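Local coordinates for GlcNAc-alpha-1,4-Gal-releasing endo-beta-galactosidase (Clostridium perfringens, PDB 1UPS), which probably hydrolyses O-glycosyl linkages as a calcium-bound family 16 glycoside hydrolase, an endo-beta-galactosidase that releases GlcNAc-alpha-1,4-Gal, at residues K204-D209 with F228-E233; F235-G240 with E372-G377; F131-K136 with Q146-V151. All blocks are in the same frame, centred on the assembly; numbering follows the deposited sequence. Where two conformers were deposited one is given.

How the interactions relate
Along the chain interaction 3 comes first, then interaction 1, then interaction 2. All three reach the same curled antiparallel sheet of the GH16 region. Interaction 3 is buried between that sheet and the six-stranded one. Interactions 1 and 2 lie on the neighbouring strands 225-230 and 233-239, with centres about 12 Å apart, and touch: Phe228 O is 2.8 Å from Phe235 N, a probable hydrogen bond. The centre of interaction 3 is about 14 Å from that of interaction 1 and about 18 Å from that of interaction 2. The series runs from inside the sandwich to the sheet edge, where interaction 2 joins strand 233-239 to strand 370-375 of the C-terminal part of the chain.

Interaction 1 of 3, residues K204-D209 with F228-E233; sequences KVPSGD and FYYDNE
Tyr230 reaches from the tip of a beta hairpin to the loop of Val205, Pro206 and Ser207 in the family 16 beta sandwich. The hairpin joins strands 225-230 and 233-239 through a type I' turn from Tyr230 to Glu233; Tyr230 N bonds back to Glu233 O at 2.9 Å, and Asp231 and Asn232 both take positive phi. The Tyr230 side chain leaves its CB with CG anti to the backbone N (chi1 178°), which carries the ring toward the loop. The first ring atom to meet it is CD2, 3.6 Å from Pro206 CD. Along the ring's other flank, CE1 lies 3.7 Å from Val205 CG1, and farther out CZ lies 3.7 Å from Val205 CB. That CB stands over the ring face, 24° off the normal, as a CH-pi contact needs. Asp231 CG sits above the opposite face, near the rim, while its carboxylate is held by His215 ND1 and Ile216 N. Trp182 of strand 181-187 touches both Val205 and Tyr230. At the tip, the Tyr230 hydroxyl donates to Ser207 O over 2.8 Å. It lies in the carbonyl plane with a C=O...donor angle of 159°, so the bond is nearly straight on the acceptor side and helps hold the hydroxyl end of the ring against the loop. A second, indirect link runs alongside: one water stands 2.7 Å from Ser207 OG and donates to Asp231 OD1 at 2.6 Å.

Interaction 2 of 3, residues F235-G240 with E372-G377; sequences FKVIYG and EVPVDG
Pro374 CG comes within 3.9 Å of Phe235 C, yet no backbone hydrogen bond joins the two antiparallel strands that carry them. Their short axes approach to 6.1 Å at 157°, but Pro374 has no N-H to offer, and its ring packs against the Phe235-Lys236 backbone, which probably helps keep the strands from pairing directly. A water takes over instead, accepting from Val237 N at 3.0 Å and donating to Glu372 O at 3.0 Å. On its other edge, strand 235-239 pairs with strand 225-230, where Phe235 and Lys236 both face Phe228 in a classic beta bulge.

The direct polar link is made by side chains. Glu372, extended beyond CG, crosses the Tyr239 side chain at about a right angle, with the carboxylate and ring planes 59° apart, and the Tyr239 hydroxyl donates to Glu372 OE2 over 2.6 Å. The donor comes from the syn side, 27° out of the carboxylate plane. Lys329 forms a salt bridge with Glu372 OE1 and a hydrogen bond with Tyr239 OH, so this positive charge probably steadies the carboxylate; Thr336 is a further partner of OE1. Tyr331 stacks on the Tyr239 ring. The arrangement, bridged by water, proline and a tyrosine-carboxylate pair, is that of an interface between the edge strand of the GH16 beta sandwich and what is probably a ricin-type beta-trefoil.

Interaction 3 of 3, residues F131-K136 with Q146-V151; sequences FEIRAK and QAWWMV
The hydrophobic core between two facing beta sheets receives the indole of Trp148, which packs against Ile133 and Phe131. The CG2 methyl of Ile133 stands over the middle of the six-membered ring, 3.6 Å from its centroid and only 5° off the normal, a CH-pi contact of nearly perpendicular approach. The other branch of Ile133 continues the cover: CG1 is 3.6 Å from Trp148 CE3, and CD1 follows along the same part of the indole. The outer end of the indole meets backbone, not side chain alone. Phe131 O is near the ring plane at the edge, 3.6 Å from Trp148 CH2, and Phe131 CB approaches Trp148 CZ2 at 3.8 Å.

These residues belong to the two layers of the family 16 jelly-roll sandwich. Strands 131-136 and 146-151 run antiparallel with their axes 10.1 Å apart, too far for backbone pairing, so no hydrogen bond links these two segments; side chains fill the gap, with the Trp148 indole reaching the backbone of Phe131 and Glu132. Leu250 and Ile171 also pack on Trp148.

Toward the other end, Met150 lies on Phe131 in a Met-aromatic contact. Its SD is 4.3 Å from the ring centroid, 24° off the normal and offset toward the rim. The bend at chi3 (69°) turns the terminal methyl so that Met150 CE reaches Phe131 CE2 at 3.6 Å. Met219 and Trp221 of strand 215-221 touch Met150 as well. On the side of strand 131-136 turned away from strand 146-151, Glu132 bonds through OE1 to Tyr273 OH, and Arg134 makes a salt bridge through NH1 to OD1 of Asp272, a ligand of the calcium ion, which lies about 10 Å from the side chain of Ile133.

Interaction 1 of 3, residues K204-D209 with F228-E233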
loop_
_atom_site.group_PDB
_atom_site.type_symbol
_atom_site.label_atom_id
_atom_site.label_comp_id
_atom_site.label_asym_id
_atom_site.label_seq_id
_atom_site.Cartn_x
_atom_site.Cartn_y
_atom_site.Cartn_z
ATOM N N LYS A 204 -6.768 8.838 7.603
ATOM C CA LYS A 204 -6.297 9.038 8.967
ATOM C C LYS A 204 -5.872 7.712 9.602
ATOM O O LYS A 204 -6.580 6.681 9.455
ATOM C CB LYS A 204 -7.407 9.661 9.812
ATOM C CG LYS A 204 -7.750 11.095 9.371
ATOM C CD LYS A 204 -8.791 11.762 10.257
ATOM C CE LYS A 204 -9.083 13.169 9.729
ATOM N NZ LYS A 204 -10.152 13.147 8.674
ATOM N N VAL A 205 -4.744 7.741 10.314
ATOM C CA VAL A 205 -4.292 6.575 11.068
ATOM C C VAL A 205 -5.279 6.296 12.225
ATOM O O VAL A 205 -5.920 7.228 12.762
ATOM C CB VAL A 205 -2.820 6.701 11.575
ATOM C CG1 VAL A 205 -1.836 6.849 10.399
ATOM C CG2 VAL A 205 -2.663 7.873 12.564
ATOM N N PRO A 206 -5.453 5.024 12.574
ATOM C CA PRO A 206 -6.447 4.657 13.605
ATOM C C PRO A 206 -6.038 5.000 15.035
ATOM O O PRO A 206 -6.916 5.039 15.916
ATOM C CB PRO A 206 -6.600 3.143 13.425
ATOM C CG PRO A 206 -5.293 2.690 12.881
ATOM C CD PRO A 206 -4.793 3.849 11.978
ATOM N N SER A 207 -4.744 5.231 15.264
ATOM C CA SER A 207 -4.219 5.535 16.599
ATOM C C SER A 207 -2.861 6.192 16.491
ATOM O O SER A 207 -2.171 6.048 15.475
ATOM C CB SER A 207 -4.091 4.260 17.443
ATOM O OG SER A 207 -3.295 3.308 16.770
ATOM N N GLY A 208 -2.481 6.918 17.540
ATOM C CA GLY A 208 -1.152 7.500 17.603
ATOM C C GLY A 208 -0.994 8.826 16.868
ATOM O O GLY A 208 -1.921 9.317 16.212
ATOM N N ASP A 209 0.204 9.392 17.018
ATOM C CA ASP A 209 0.592 10.689 16.475
ATOM C C ASP A 209 1.880 10.493 15.673
ATOM O O ASP A 209 2.982 10.552 16.232
ATOM C CB ASP A 209 0.845 11.677 17.637
ATOM C CG ASP A 209 0.901 13.136 17.180
ATOM O OD1 ASP A 209 1.817 13.894 17.616
ATOM O OD2 ASP A 209 0.075 13.622 16.389
ATOM N N PHE A 228 -1.115 -3.221 3.128
ATOM C CA PHE A 228 -0.392 -2.245 3.945
ATOM C C PHE A 228 -0.850 -2.304 5.395
ATOM O O PHE A 228 -2.044 -2.324 5.645
ATOM C CB PHE A 228 -0.632 -0.848 3.369
ATOM C CG PHE A 228 -0.158 -0.718 1.951
ATOM C CD1 PHE A 228 1.153 -0.344 1.677
ATOM C CD2 PHE A 228 -1.015 -1.017 0.900
ATOM C CE1 PHE A 228 1.609 -0.251 0.336
ATOM C CE2 PHE A 228 -0.579 -0.926 -0.439
ATOM C CZ PHE A 228 0.730 -0.546 -0.704
ATOM N N TYR A 229 0.115 -2.324 6.325
ATOM C CA TYR A 229 -0.144 -2.524 7.757
ATOM C C TYR A 229 0.425 -1.378 8.583
ATOM O O TYR A 229 1.572 -0.967 8.372
ATOM C CB TYR A 229 0.505 -3.836 8.241
ATOM C CG TYR A 229 -0.049 -5.057 7.564
ATOM C CD1 TYR A 229 -1.092 -5.784 8.145
ATOM C CD2 TYR A 229 0.453 -5.477 6.323
ATOM C CE1 TYR A 229 -1.617 -6.904 7.502
ATOM C CE2 TYR A 229 -0.071 -6.576 5.679
ATOM C CZ TYR A 229 -1.100 -7.292 6.280
ATOM O OH TYR A 229 -1.626 -8.398 5.631
ATOM N N TYR A 230 -0.387 -0.863 9.505
ATOM C CA TYR A 230 0.030 0.195 10.429
ATOM C C TYR A 230 0.046 -0.390 11.816
ATOM O O TYR A 230 -0.993 -0.859 12.297
ATOM C CB TYR A 230 -0.971 1.343 10.402
ATOM C CG TYR A 230 -0.668 2.497 11.363
ATOM C CD1 TYR A 230 0.312 3.450 11.043
ATOM C CD2 TYR A 230 -1.399 2.658 12.557
ATOM C CE1 TYR A 230 0.576 4.534 11.881
ATOM C CE2 TYR A 230 -1.139 3.743 13.425
ATOM C CZ TYR A 230 -0.160 4.683 13.068
ATOM O OH TYR A 230 0.116 5.752 13.894
ATOM N N ASP A 231 1.213 -0.356 12.465
ATOM C CA ASP A 231 1.378 -0.981 13.782
ATOM C C ASP A 231 0.777 -2.386 13.792
ATOM O O ASP A 231 0.039 -2.767 14.717
ATOM C CB ASP A 231 0.772 -0.090 14.873
ATOM C CG ASP A 231 1.564 1.174 15.071
ATOM O OD1 ASP A 231 1.075 2.086 15.772
ATOM O OD2 ASP A 231 2.690 1.329 14.544
ATOM N N ASN A 232 1.107 -3.137 12.744
ATOM C CA ASN A 232 0.747 -4.559 12.599
ATOM C C ASN A 232 -0.716 -4.874 12.303
ATOM O O ASN A 232 -1.120 -6.041 12.414
ATOM C CB ASN A 232 1.212 -5.387 13.823
ATOM C CG ASN A 232 2.708 -5.314 14.045
ATOM O OD1 ASN A 232 3.482 -5.162 13.086
ATOM N ND2 ASN A 232 3.136 -5.443 15.317
ATOM N N GLU A 233 -1.512 -3.852 11.978
ATOM C CA GLU A 233 -2.935 -4.038 11.655
ATOM C C GLU A 233 -3.237 -3.575 10.227
ATOM O O GLU A 233 -2.791 -2.496 9.795
ATOM C CB GLU A 233 -3.842 -3.280 12.641
ATOM C CG GLU A 233 -5.339 -3.454 12.333
ATOM C CD GLU A 233 -6.265 -2.765 13.333
ATOM O OE1 GLU A 233 -6.563 -1.548 13.145
ATOM O OE2 GLU A 233 -6.708 -3.450 14.298
HETATM O O HOH W 1 -0.930 2.120 17.461
#

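Interaction 2 of 3, residues F235-G240 with E372-G377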
loop_
_atom_site.group_PDB
_atom_site.type_symbol
_atom_site.label_atom_id
_atom_site.label_comp_id
_atom_site.label_asym_id
_atom_site.label_seq_id
_atom_site.Cartn_x
_atom_site.Cartn_y
_atom_site.Cartn_z
ATOM N N PHE A 235 -4.455 -1.895 6.987
ATOM C CA PHE A 235 -4.868 -0.492 6.840
ATOM C C PHE A 235 -5.366 -0.205 5.412
ATOM O O PHE A 235 -6.306 0.591 5.227
ATOM C CB PHE A 235 -3.681 0.424 7.215
ATOM C CG PHE A 235 -3.951 1.919 7.067
ATOM C CD1 PHE A 235 -4.653 2.615 8.044
ATOM C CD2 PHE A 235 -3.445 2.619 5.976
ATOM C CE1 PHE A 235 -4.869 4.008 7.922
ATOM C CE2 PHE A 235 -3.663 4.004 5.834
ATOM C CZ PHE A 235 -4.367 4.690 6.817
ATOM N N LYS A 236 -4.776 -0.878 4.422
ATOM C CA LYS A 236 -5.125 -0.673 2.996
ATOM C C LYS A 236 -4.765 -1.907 2.171
ATOM O O LYS A 236 -3.776 -2.592 2.456
ATOM C CB LYS A 236 -4.362 0.528 2.427
ATOM C CG LYS A 236 -4.770 0.890 0.992
ATOM C CD LYS A 236 -4.089 2.141 0.516
ATOM C CE LYS A 236 -4.480 2.534 -0.924
ATOM N NZ LYS A 236 -3.887 3.881 -1.319
ATOM N N VAL A 237 -5.553 -2.159 1.125
ATOM C CA VAL A 237 -5.270 -3.239 0.193
ATOM C C VAL A 237 -5.396 -2.724 -1.229
ATOM O O VAL A 237 -6.351 -2.009 -1.550
ATOM C CB VAL A 237 -6.282 -4.406 0.346
ATOM C CG1 VAL A 237 -5.982 -5.519 -0.658
ATOM C CG2 VAL A 237 -6.263 -4.952 1.747
ATOM N N ILE A 238 -4.408 -3.068 -2.059
ATOM C CA ILE A 238 -4.486 -2.828 -3.491
ATOM C C ILE A 238 -4.379 -4.184 -4.187
ATOM O O ILE A 238 -3.401 -4.905 -3.981
ATOM C CB ILE A 238 -3.353 -1.887 -3.934
ATOM C CG1 ILE A 238 -3.548 -0.495 -3.320
ATOM C CG2 ILE A 238 -3.250 -1.851 -5.498
ATOM C CD1 ILE A 238 -2.349 0.457 -3.551
ATOM N N TYR A 239 -5.386 -4.552 -4.983
ATOM C CA TYR A 239 -5.349 -5.852 -5.666
ATOM C C TYR A 239 -4.640 -5.671 -6.999
ATOM O O TYR A 239 -4.930 -4.719 -7.714
ATOM C CB TYR A 239 -6.757 -6.482 -5.790
ATOM C CG TYR A 239 -7.235 -7.053 -4.446
ATOM C CD1 TYR A 239 -6.662 -8.213 -3.910
ATOM C CD2 TYR A 239 -8.216 -6.393 -3.687
ATOM C CE1 TYR A 239 -7.077 -8.728 -2.656
ATOM C CE2 TYR A 239 -8.624 -6.889 -2.434
ATOM C CZ TYR A 239 -8.046 -8.061 -1.926
ATOM O OH TYR A 239 -8.446 -8.569 -0.690
ATOM N N GLY A 240 -3.698 -6.562 -7.299
ATOM C CA GLY A 240 -2.770 -6.402 -8.416
ATOM C C GLY A 240 -1.396 -6.033 -7.872
ATOM O O GLY A 240 -1.291 -5.379 -6.837
ATOM N N GLU A 372 -12.909 -3.055 -1.079
ATOM C CA GLU A 372 -12.639 -3.651 0.235
ATOM C C GLU A 372 -11.923 -2.648 1.128
ATOM O O GLU A 372 -10.859 -2.125 0.768
ATOM C CB GLU A 372 -11.751 -4.868 0.070
ATOM C CG GLU A 372 -12.474 -6.178 -0.089
ATOM C CD GLU A 372 -11.508 -7.318 -0.340
ATOM O OE1 GLU A 372 -11.681 -8.022 -1.355
ATOM O OE2 GLU A 372 -10.571 -7.507 0.473
ATOM N N VAL A 373 -12.510 -2.347 2.279
ATOM C CA VAL A 373 -11.972 -1.323 3.150
ATOM C C VAL A 373 -11.693 -1.913 4.534
ATOM O O VAL A 373 -12.635 -2.188 5.290
ATOM C CB VAL A 373 -12.928 -0.104 3.263
ATOM C CG1 VAL A 373 -12.297 1.004 4.074
ATOM C CG2 VAL A 373 -13.315 0.420 1.886
ATOM N N PRO A 374 -10.414 -2.130 4.859
ATOM C CA PRO A 374 -10.059 -2.629 6.191
ATOM C C PRO A 374 -10.440 -1.633 7.278
ATOM O O PRO A 374 -10.225 -0.415 7.152
ATOM C CB PRO A 374 -8.531 -2.810 6.130
ATOM C CG PRO A 374 -8.162 -2.749 4.679
ATOM C CD PRO A 374 -9.230 -1.935 3.999
ATOM N N VAL A 375 -10.995 -2.159 8.358
ATOM C CA VAL A 375 -11.301 -1.346 9.522
ATOM C C VAL A 375 -11.225 -2.238 10.728
ATOM O O VAL A 375 -11.941 -3.254 10.816
ATOM C CB VAL A 375 -12.704 -0.652 9.424
ATOM C CG1 VAL A 375 -13.775 -1.641 9.002
ATOM C CG2 VAL A 375 -13.092 0.023 10.763
ATOM N N ASP A 376 -10.323 -1.881 11.640
ATOM C CA ASP A 376 -10.339 -2.435 12.967
ATOM C C ASP A 376 -10.231 -3.969 12.989
ATOM O O ASP A 376 -10.757 -4.610 13.893
ATOM C CB ASP A 376 -11.647 -1.972 13.628
ATOM C CG ASP A 376 -11.510 -1.745 15.081
ATOM O OD1 ASP A 376 -12.561 -1.775 15.768
ATOM O OD2 ASP A 376 -10.407 -1.532 15.631
ATOM N N GLY A 377 -9.547 -4.547 11.996
ATOM C CA GLY A 377 -9.374 -5.987 11.889
ATOM C C GLY A 377 -10.421 -6.710 11.052
ATOM O O GLY A 377 -10.333 -7.940 10.866
HETATM O O HOH W 2 -8.224 -0.693 1.000
#

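Interaction 3 of 3, residues F131-K136 with Q146-V151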
loop_
_atom_site.group_PDB
_atom_site.type_symbol
_atom_site.label_atom_id
_atom_site.label_comp_id
_atom_site.label_asym_id
_atom_site.label_seq_id
_atom_site.Cartn_x
_atom_site.Cartn_y
_atom_site.Cartn_z
ATOM N N PHE A 131 7.690 -6.167 3.764
ATOM C CA PHE A 131 8.624 -5.042 3.879
ATOM C C PHE A 131 8.198 -4.156 5.030
ATOM O O PHE A 131 7.013 -3.869 5.144
ATOM C CB PHE A 131 8.533 -4.214 2.594
ATOM C CG PHE A 131 8.997 -4.953 1.364
ATOM C CD1 PHE A 131 8.214 -5.956 0.787
ATOM C CD2 PHE A 131 10.241 -4.658 0.799
ATOM C CE1 PHE A 131 8.673 -6.656 -0.353
ATOM C CE2 PHE A 131 10.707 -5.339 -0.327
ATOM C CZ PHE A 131 9.929 -6.336 -0.913
ATOM N N GLU A 132 9.133 -3.711 5.874
ATOM C CA GLU A 132 8.717 -2.974 7.070
ATOM C C GLU A 132 9.719 -1.902 7.446
ATOM O O GLU A 132 10.937 -2.138 7.371
ATOM C CB GLU A 132 8.547 -3.967 8.235
ATOM C CG GLU A 132 8.124 -3.357 9.574
ATOM C CD GLU A 132 7.857 -4.436 10.619
ATOM O OE1 GLU A 132 8.535 -4.431 11.686
ATOM O OE2 GLU A 132 6.973 -5.302 10.382
ATOM N N ILE A 133 9.224 -0.724 7.831
ATOM C CA ILE A 133 10.069 0.253 8.514
ATOM C C ILE A 133 9.414 0.663 9.825
ATOM O O ILE A 133 8.191 0.500 10.014
ATOM C CB ILE A 133 10.369 1.506 7.643
ATOM C CG1 ILE A 133 9.099 2.383 7.465
ATOM C CG2 ILE A 133 11.056 1.078 6.307
ATOM C CD1 ILE A 133 9.358 3.784 6.748
ATOM N N ARG A 134 10.232 1.193 10.730
ATOM C CA ARG A 134 9.718 1.820 11.927
ATOM C C ARG A 134 10.251 3.240 11.867
ATOM O O ARG A 134 11.452 3.443 11.713
ATOM C CB ARG A 134 10.224 1.083 13.175
ATOM C CG ARG A 134 9.774 1.701 14.489
ATOM C CD ARG A 134 10.008 0.735 15.677
ATOM N NE ARG A 134 9.537 1.256 16.959
ATOM C CZ ARG A 134 10.285 1.955 17.816
ATOM N NH1 ARG A 134 11.541 2.249 17.520
ATOM N NH2 ARG A 134 9.775 2.363 18.987
ATOM N N ALA A 135 9.357 4.226 11.917
ATOM C CA ALA A 135 9.757 5.591 11.596
ATOM C C ALA A 135 8.964 6.608 12.395
ATOM O O ALA A 135 7.831 6.339 12.783
ATOM C CB ALA A 135 9.563 5.854 10.049
ATOM N N LYS A 136 9.570 7.778 12.617
ATOM C CA LYS A 136 8.926 8.936 13.219
ATOM C C LYS A 136 9.016 10.058 12.180
ATOM O O LYS A 136 10.119 10.407 11.724
ATOM C CB LYS A 136 9.642 9.331 14.511
ATOM C CG LYS A 136 9.140 10.645 15.113
ATOM C CD LYS A 136 9.503 10.806 16.577
ATOM C CE LYS A 136 10.982 10.940 16.852
ATOM N NZ LYS A 136 11.186 10.855 18.365
ATOM N N GLN A 146 7.748 13.179 3.319
ATOM C CA GLN A 146 8.780 12.148 3.315
ATOM C C GLN A 146 8.230 10.975 2.521
ATOM O O GLN A 146 7.017 10.883 2.314
ATOM C CB GLN A 146 9.138 11.716 4.747
ATOM C CG GLN A 146 7.926 11.319 5.612
ATOM C CD GLN A 146 7.578 12.413 6.626
ATOM O OE1 GLN A 146 8.429 12.799 7.430
ATOM N NE2 GLN A 146 6.354 12.935 6.561
ATOM N N ALA A 147 9.109 10.080 2.074
ATOM C CA ALA A 147 8.654 8.967 1.245
ATOM C C ALA A 147 9.493 7.705 1.408
ATOM O O ALA A 147 10.730 7.766 1.484
ATOM C CB ALA A 147 8.601 9.389 -0.232
ATOM N N TRP A 148 8.787 6.574 1.478
ATOM C CA TRP A 148 9.394 5.258 1.375
ATOM C C TRP A 148 8.705 4.662 0.170
ATOM O O TRP A 148 7.469 4.508 0.161
ATOM C CB TRP A 148 9.077 4.431 2.611
ATOM C CG TRP A 148 9.481 2.972 2.520
ATOM C CD1 TRP A 148 10.491 2.414 1.768
ATOM C CD2 TRP A 148 8.883 1.897 3.247
ATOM N NE1 TRP A 148 10.519 1.044 1.964
ATOM C CE2 TRP A 148 9.564 0.708 2.890
ATOM C CE3 TRP A 148 7.832 1.817 4.162
ATOM C CZ2 TRP A 148 9.206 -0.552 3.405
ATOM C CZ3 TRP A 148 7.480 0.567 4.686
ATOM C CH2 TRP A 148 8.162 -0.600 4.295
ATOM N N TRP A 149 9.471 4.391 -0.883
ATOM C CA TRP A 149 8.849 3.933 -2.120
ATOM C C TRP A 149 9.735 2.963 -2.889
ATOM O O TRP A 149 10.934 2.850 -2.626
ATOM C CB TRP A 149 8.438 5.120 -3.028
ATOM C CG TRP A 149 9.462 6.231 -3.258
ATOM C CD1 TRP A 149 10.085 7.019 -2.310
ATOM C CD2 TRP A 149 9.878 6.747 -4.539
ATOM N NE1 TRP A 149 10.879 7.962 -2.934
ATOM C CE2 TRP A 149 10.762 7.822 -4.298
ATOM C CE3 TRP A 149 9.592 6.386 -5.874
ATOM C CZ2 TRP A 149 11.385 8.549 -5.341
ATOM C CZ3 TRP A 149 10.211 7.120 -6.920
ATOM C CH2 TRP A 149 11.096 8.187 -6.631
ATOM N N MET A 150 9.127 2.258 -3.840
ATOM C CA MET A 150 9.830 1.241 -4.609
ATOM C C MET A 150 9.514 1.458 -6.074
ATOM O O MET A 150 8.427 1.909 -6.408
ATOM C CB MET A 150 9.404 -0.165 -4.163
ATOM C CG MET A 150 9.726 -0.411 -2.660
ATOM S SD MET A 150 9.223 -2.063 -2.092
ATOM C CE MET A 150 10.425 -3.028 -3.014
ATOM N N VAL A 151 10.502 1.169 -6.922
ATOM C CA VAL A 151 10.359 1.328 -8.362
ATOM C C VAL A 151 10.882 0.084 -9.061
ATOM O O VAL A 151 11.828 -0.546 -8.588
ATOM C CB VAL A 151 11.106 2.595 -8.887
ATOM C CG1 VAL A 151 10.438 3.873 -8.358
ATOM C CG2 VAL A 151 12.616 2.583 -8.517
#